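Local coordinates for protein Atp-dependent DNA ligase (Psychromonas sp., PDB 4D05) that probably seals breaks in DNA at the expense of ATP, passing through an enzyme-adenylate intermediate, as a minimal-type bacterial DNA ligase, at residues L27-L39 with F53-W67. Sequence-based numbering, arbitrary orientation.
Sequences LDGIRAYWNGHQL and FIASFPTTAMDGELW. With AMP (adenosine monophosphate), chain H; SO4 (sulfate ion), chain G.
R31 and E65 face each other as a non-hydrogen-bonded pair, their side chains crossing at about a right angle, where strands 30-34 and 62-67 run antiparallel in the nucleotidyltransferase domain of a DNA ligase, and both reach the bound AMP. The extended R31 chain puts NH1 3.1 Å from AMP O2'. E65 instead folds back at chi2, which sets OE2 3.0 Å from AMP O4' and lays CG against C8 on one face of the adenine; OE1 takes a weak bond from G29 N. L27 N donates to AMP N7 almost straight (3.0 Å, 175°), while the L27 side chain lies on one face of the W67 indole, CD1 over the ring. A water accepting from D28 N and W67 NE1 ties that indole to the loop.

The framework is six backbone bonds, two each from I30-L66, A32-G64 and W34-M62. D63 forms a salt bridge at the R31 guanidinium edge, the two planes nearly perpendicular; the 2.2 Å from R31 NH2 to D63 OD2 is doubtfully short, and D63 is modelled in two conformers. R31 NH2 also bonds Q7 O.

Farther from the nucleotide, W34 anchors the loop before strand 62-67. F57 turns its edge to the indole face (centroids 5.1 Å apart, planes at 75°), I54 CB meets W34 CZ3, and the selenomethionine methyl M62 CE packs 3.3 Å from W34 CD1. With CG anti to the backbone N (chi1 171°), W34 brings NE1 to P58 O in a 2.8 Å bond, bent at the hydrogen and tilted from the indole plane, that meets the oxygen nearly along the C=O axis.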
# COMPACT_ATOMS: atom_id res chain seq x y z
N LEU A 27 4.28 -1.09 4.90
CA LEU A 27 4.16 -2.37 5.61
C LEU A 27 2.78 -2.97 5.36
O LEU A 27 1.78 -2.27 5.35
CB LEU A 27 4.32 -2.17 7.13
CG LEU A 27 5.62 -1.53 7.58
CD1 LEU A 27 5.72 -1.54 9.12
CD2 LEU A 27 6.81 -2.24 6.95
N ASP A 28 2.76 -4.28 5.13
CA ASP A 28 1.51 -5.00 4.87
C ASP A 28 1.03 -5.57 6.20
O ASP A 28 1.27 -6.73 6.54
CB ASP A 28 1.77 -6.13 3.89
CG ASP A 28 0.49 -6.75 3.34
OD1 ASP A 28 -0.61 -6.16 3.39
OD2 ASP A 28 0.61 -7.85 2.78
N GLY A 29 0.34 -4.73 6.95
CA GLY A 29 -0.24 -5.12 8.23
C GLY A 29 -1.67 -4.68 8.35
O GLY A 29 -2.39 -4.54 7.36
N ILE A 30 -2.11 -4.48 9.60
CA ILE A 30 -3.44 -4.01 9.88
C ILE A 30 -3.33 -2.63 10.49
O ILE A 30 -2.68 -2.46 11.53
CB ILE A 30 -4.15 -4.96 10.88
CG1 ILE A 30 -4.44 -6.31 10.20
CG2 ILE A 30 -5.45 -4.36 11.39
CD1 ILE A 30 -5.45 -6.23 9.07
N ARG A 31 -3.93 -1.64 9.84
CA ARG A 31 -3.84 -0.29 10.35
C ARG A 31 -4.56 -0.16 11.68
O ARG A 31 -5.63 -0.72 11.87
CB ARG A 31 -4.46 0.69 9.36
CG ARG A 31 -4.14 2.12 9.73
CD ARG A 31 -4.59 3.12 8.69
NE ARG A 31 -4.29 4.46 9.13
CZ ARG A 31 -3.96 5.46 8.32
NH1 ARG A 31 -3.93 5.30 7.03
NH2 ARG A 31 -3.69 6.63 8.83
N ALA A 32 -3.98 0.60 12.60
CA ALA A 32 -4.61 0.87 13.89
C ALA A 32 -4.38 2.32 14.27
O ALA A 32 -3.30 2.87 14.06
CB ALA A 32 -4.07 -0.06 14.97
N TYR A 33 -5.41 2.93 14.85
CA TYR A 33 -5.35 4.26 15.39
C TYR A 33 -5.41 4.14 16.90
O TYR A 33 -6.36 3.57 17.47
CB TYR A 33 -6.54 5.06 14.88
CG TYR A 33 -6.72 6.42 15.50
CD1 TYR A 33 -5.99 7.47 15.07
CD2 TYR A 33 -7.67 6.64 16.47
CE1 TYR A 33 -6.18 8.75 15.63
CE2 TYR A 33 -7.86 7.89 17.02
CZ TYR A 33 -7.10 8.93 16.61
OH TYR A 33 -7.26 10.19 17.14
N TRP A 34 -4.38 4.65 17.55
CA TRP A 34 -4.33 4.74 19.01
C TRP A 34 -4.84 6.08 19.44
O TRP A 34 -4.29 7.12 19.11
CB TRP A 34 -2.90 4.54 19.49
CG TRP A 34 -2.65 4.82 20.94
CD1 TRP A 34 -2.05 5.92 21.45
CD2 TRP A 34 -2.96 3.97 22.06
NE1 TRP A 34 -1.95 5.82 22.82
CE2 TRP A 34 -2.49 4.63 23.22
CE3 TRP A 34 -3.56 2.73 22.20
CZ2 TRP A 34 -2.64 4.10 24.49
CZ3 TRP A 34 -3.69 2.19 23.45
CH2 TRP A 34 -3.23 2.87 24.58
N ASN A 35 -5.95 6.05 20.20
CA ASN A 35 -6.58 7.30 20.55
C ASN A 35 -6.13 7.83 21.91
O ASN A 35 -6.71 8.81 22.39
CB ASN A 35 -8.11 7.18 20.50
CG ASN A 35 -8.69 6.29 21.58
OD1 ASN A 35 -7.98 5.74 22.37
ND2 ASN A 35 -10.01 6.17 21.60
N GLY A 36 -5.14 7.18 22.52
CA GLY A 36 -4.68 7.52 23.84
C GLY A 36 -5.01 6.48 24.90
O GLY A 36 -4.40 6.46 25.96
N HIS A 37 -5.95 5.59 24.60
CA HIS A 37 -6.27 4.51 25.53
C HIS A 37 -6.68 3.18 24.89
O HIS A 37 -6.76 2.18 25.59
CB HIS A 37 -7.34 4.94 26.55
CG HIS A 37 -8.65 5.35 25.93
ND1 HIS A 37 -8.89 6.62 25.46
CD2 HIS A 37 -9.79 4.66 25.74
CE1 HIS A 37 -10.12 6.69 24.98
NE2 HIS A 37 -10.69 5.51 25.15
N GLN A 38 -6.92 3.16 23.58
CA GLN A 38 -7.32 1.93 22.89
C GLN A 38 -6.89 2.04 21.42
O GLN A 38 -6.69 3.16 20.90
CB GLN A 38 -8.81 1.67 23.00
CG GLN A 38 -9.62 2.69 22.29
CD GLN A 38 -11.08 2.84 22.76
OE1 GLN A 38 -11.79 3.75 22.31
NE2 GLN A 38 -11.53 1.98 23.68
N LEU A 39 -6.79 0.89 20.78
CA LEU A 39 -6.47 0.77 19.36
C LEU A 39 -7.75 0.54 18.57
O LEU A 39 -8.55 -0.33 18.93
CB LEU A 39 -5.50 -0.40 19.12
CG LEU A 39 -4.11 -0.21 19.72
CD1 LEU A 39 -3.34 -1.52 19.73
CD2 LEU A 39 -3.35 0.84 18.93
N PHE A 53 -0.07 -5.38 26.33
CA PHE A 53 0.42 -4.91 25.02
C PHE A 53 0.44 -3.38 24.97
O PHE A 53 1.38 -2.78 24.46
CB PHE A 53 -0.47 -5.47 23.91
CG PHE A 53 0.03 -5.17 22.52
CD1 PHE A 53 0.99 -6.00 21.92
CD2 PHE A 53 -0.45 -4.08 21.81
CE1 PHE A 53 1.46 -5.70 20.65
CE2 PHE A 53 0.03 -3.81 20.54
CZ PHE A 53 0.98 -4.62 19.97
N ILE A 54 -0.59 -2.75 25.52
CA ILE A 54 -0.73 -1.30 25.41
C ILE A 54 -0.34 -0.54 26.69
O ILE A 54 -0.30 0.68 26.70
CB ILE A 54 -2.17 -0.91 25.08
CG1 ILE A 54 -3.11 -1.33 26.22
CG2 ILE A 54 -2.60 -1.49 23.69
CD1 ILE A 54 -4.55 -0.78 26.08
N ALA A 55 -0.05 -1.27 27.77
CA ALA A 55 0.13 -0.65 29.08
C ALA A 55 1.15 0.50 29.15
O ALA A 55 0.95 1.47 29.89
CB ALA A 55 0.49 -1.69 30.11
N SER A 56 2.23 0.36 28.39
CA SER A 56 3.30 1.34 28.43
C SER A 56 3.08 2.55 27.51
O SER A 56 3.81 3.52 27.56
CB SER A 56 4.60 0.66 28.00
OG SER A 56 4.48 0.33 26.60
N PHE A 57 2.10 2.45 26.61
CA PHE A 57 1.95 3.43 25.55
C PHE A 57 1.67 4.82 26.13
O PHE A 57 0.95 4.95 27.13
CB PHE A 57 0.79 3.07 24.60
CG PHE A 57 1.05 1.90 23.67
CD1 PHE A 57 2.17 1.08 23.80
CD2 PHE A 57 0.14 1.64 22.67
CE1 PHE A 57 2.36 -0.00 22.93
CE2 PHE A 57 0.29 0.58 21.81
CZ PHE A 57 1.41 -0.26 21.93
N PRO A 58 2.21 5.85 25.50
CA PRO A 58 1.89 7.24 25.88
C PRO A 58 0.46 7.58 25.45
O PRO A 58 -0.13 6.85 24.67
CB PRO A 58 2.90 8.05 25.07
CG PRO A 58 3.13 7.24 23.85
CD PRO A 58 3.10 5.80 24.33
N THR A 59 -0.10 8.66 25.99
CA THR A 59 -1.47 9.00 25.68
C THR A 59 -1.58 9.85 24.42
O THR A 59 -2.67 10.16 23.94
CB THR A 59 -2.22 9.62 26.88
OG1 THR A 59 -1.43 10.65 27.45
CG2 THR A 59 -2.47 8.56 27.96
N THR A 60 -0.43 10.22 23.85
CA THR A 60 -0.41 10.91 22.55
C THR A 60 -1.07 10.01 21.52
O THR A 60 -0.78 8.82 21.46
CB THR A 60 1.03 11.16 22.13
OG1 THR A 60 1.70 11.93 23.14
CG2 THR A 60 1.10 11.88 20.81
N ALA A 61 -2.01 10.54 20.74
CA ALA A 61 -2.61 9.73 19.67
C ALA A 61 -1.57 9.36 18.63
O ALA A 61 -0.71 10.16 18.28
CB ALA A 61 -3.74 10.47 19.04
N MSE A 62 -1.67 8.13 18.14
CA MSE A 62 -0.71 7.60 17.19
C MSE A 62 -1.39 6.79 16.07
O MSE A 62 -2.36 6.08 16.31
CB MSE A 62 0.33 6.67 17.90
CG MSE A 62 1.13 7.40 19.05
SE MSE A 62 2.44 6.23 19.87
CE MSE A 62 1.18 5.22 20.97
N ASP A 63 -0.84 6.89 14.86
CA ASP A 63 -1.27 6.10 13.71
C ASP A 63 -0.17 5.12 13.36
O ASP A 63 0.96 5.52 13.27
CB ASP A 63 -1.45 7.02 12.52
CG ASP A 63 -2.85 7.12 12.07
OD1 ASP A 63 -3.69 7.61 12.84
OD2 ASP A 63 -3.11 6.74 10.92
N GLY A 64 -0.50 3.84 13.18
CA GLY A 64 0.51 2.85 12.87
C GLY A 64 -0.06 1.60 12.24
O GLY A 64 -1.27 1.52 11.94
N GLU A 65 0.83 0.66 12.03
CA GLU A 65 0.45 -0.64 11.46
C GLU A 65 0.73 -1.72 12.50
O GLU A 65 1.86 -1.79 13.02
CB GLU A 65 1.32 -0.97 10.24
CG GLU A 65 0.95 -0.28 8.97
CD GLU A 65 -0.36 -0.71 8.33
OE1 GLU A 65 -0.66 -1.92 8.15
OE2 GLU A 65 -1.04 0.20 7.84
N LEU A 66 -0.25 -2.56 12.82
CA LEU A 66 0.02 -3.77 13.59
C LEU A 66 0.70 -4.71 12.60
O LEU A 66 0.14 -5.02 11.53
CB LEU A 66 -1.26 -4.37 14.14
CG LEU A 66 -2.04 -3.45 15.08
CD1 LEU A 66 -3.40 -4.02 15.41
CD2 LEU A 66 -1.26 -3.20 16.37
N TRP A 67 1.89 -5.19 12.94
CA TRP A 67 2.71 -5.91 11.99
C TRP A 67 3.71 -6.78 12.72
O TRP A 67 4.21 -6.44 13.80
CB TRP A 67 3.43 -4.87 11.15
CG TRP A 67 4.35 -5.32 10.03
CD1 TRP A 67 4.00 -5.63 8.73
CD2 TRP A 67 5.79 -5.35 10.07
NE1 TRP A 67 5.15 -5.87 7.98
CE2 TRP A 67 6.25 -5.67 8.78
CE3 TRP A 67 6.72 -5.10 11.07
CZ2 TRP A 67 7.61 -5.80 8.48
CZ3 TRP A 67 8.07 -5.22 10.76
CH2 TRP A 67 8.49 -5.55 9.48
P AMP H . -1.27 -0.15 0.40
O1P AMP H . -1.84 0.34 -0.90
O2P AMP H . -1.71 -1.43 1.10
O5' AMP H . -1.29 1.09 1.40
C5' AMP H . -0.65 0.84 2.63
C4' AMP H . -1.57 1.36 3.69
O4' AMP H . -1.00 1.21 4.97
C3' AMP H . -1.78 2.81 3.43
O3' AMP H . -3.19 3.00 3.62
C2' AMP H . -0.97 3.50 4.49
O2' AMP H . -1.87 4.57 4.82
C1' AMP H . -0.62 2.43 5.57
N9 AMP H . 0.87 2.29 5.74
C8 AMP H . 1.66 1.18 5.73
N7 AMP H . 2.98 1.48 5.88
C5 AMP H . 3.01 2.82 6.04
C6 AMP H . 4.08 3.81 6.19
N6 AMP H . 5.36 3.41 6.26
N1 AMP H . 3.70 5.09 6.31
C2 AMP H . 2.43 5.50 6.19
N3 AMP H . 1.41 4.67 6.03
C4 AMP H . 1.64 3.34 5.95
S SO4 G . -1.53 14.75 20.88
O1 SO4 G . -0.56 14.84 22.00
O2 SO4 G . -2.43 15.91 21.05
O3 SO4 G . -0.78 14.88 19.56
O4 SO4 G . -2.35 13.47 20.98
O HOH W 1 5.12 -5.91 4.99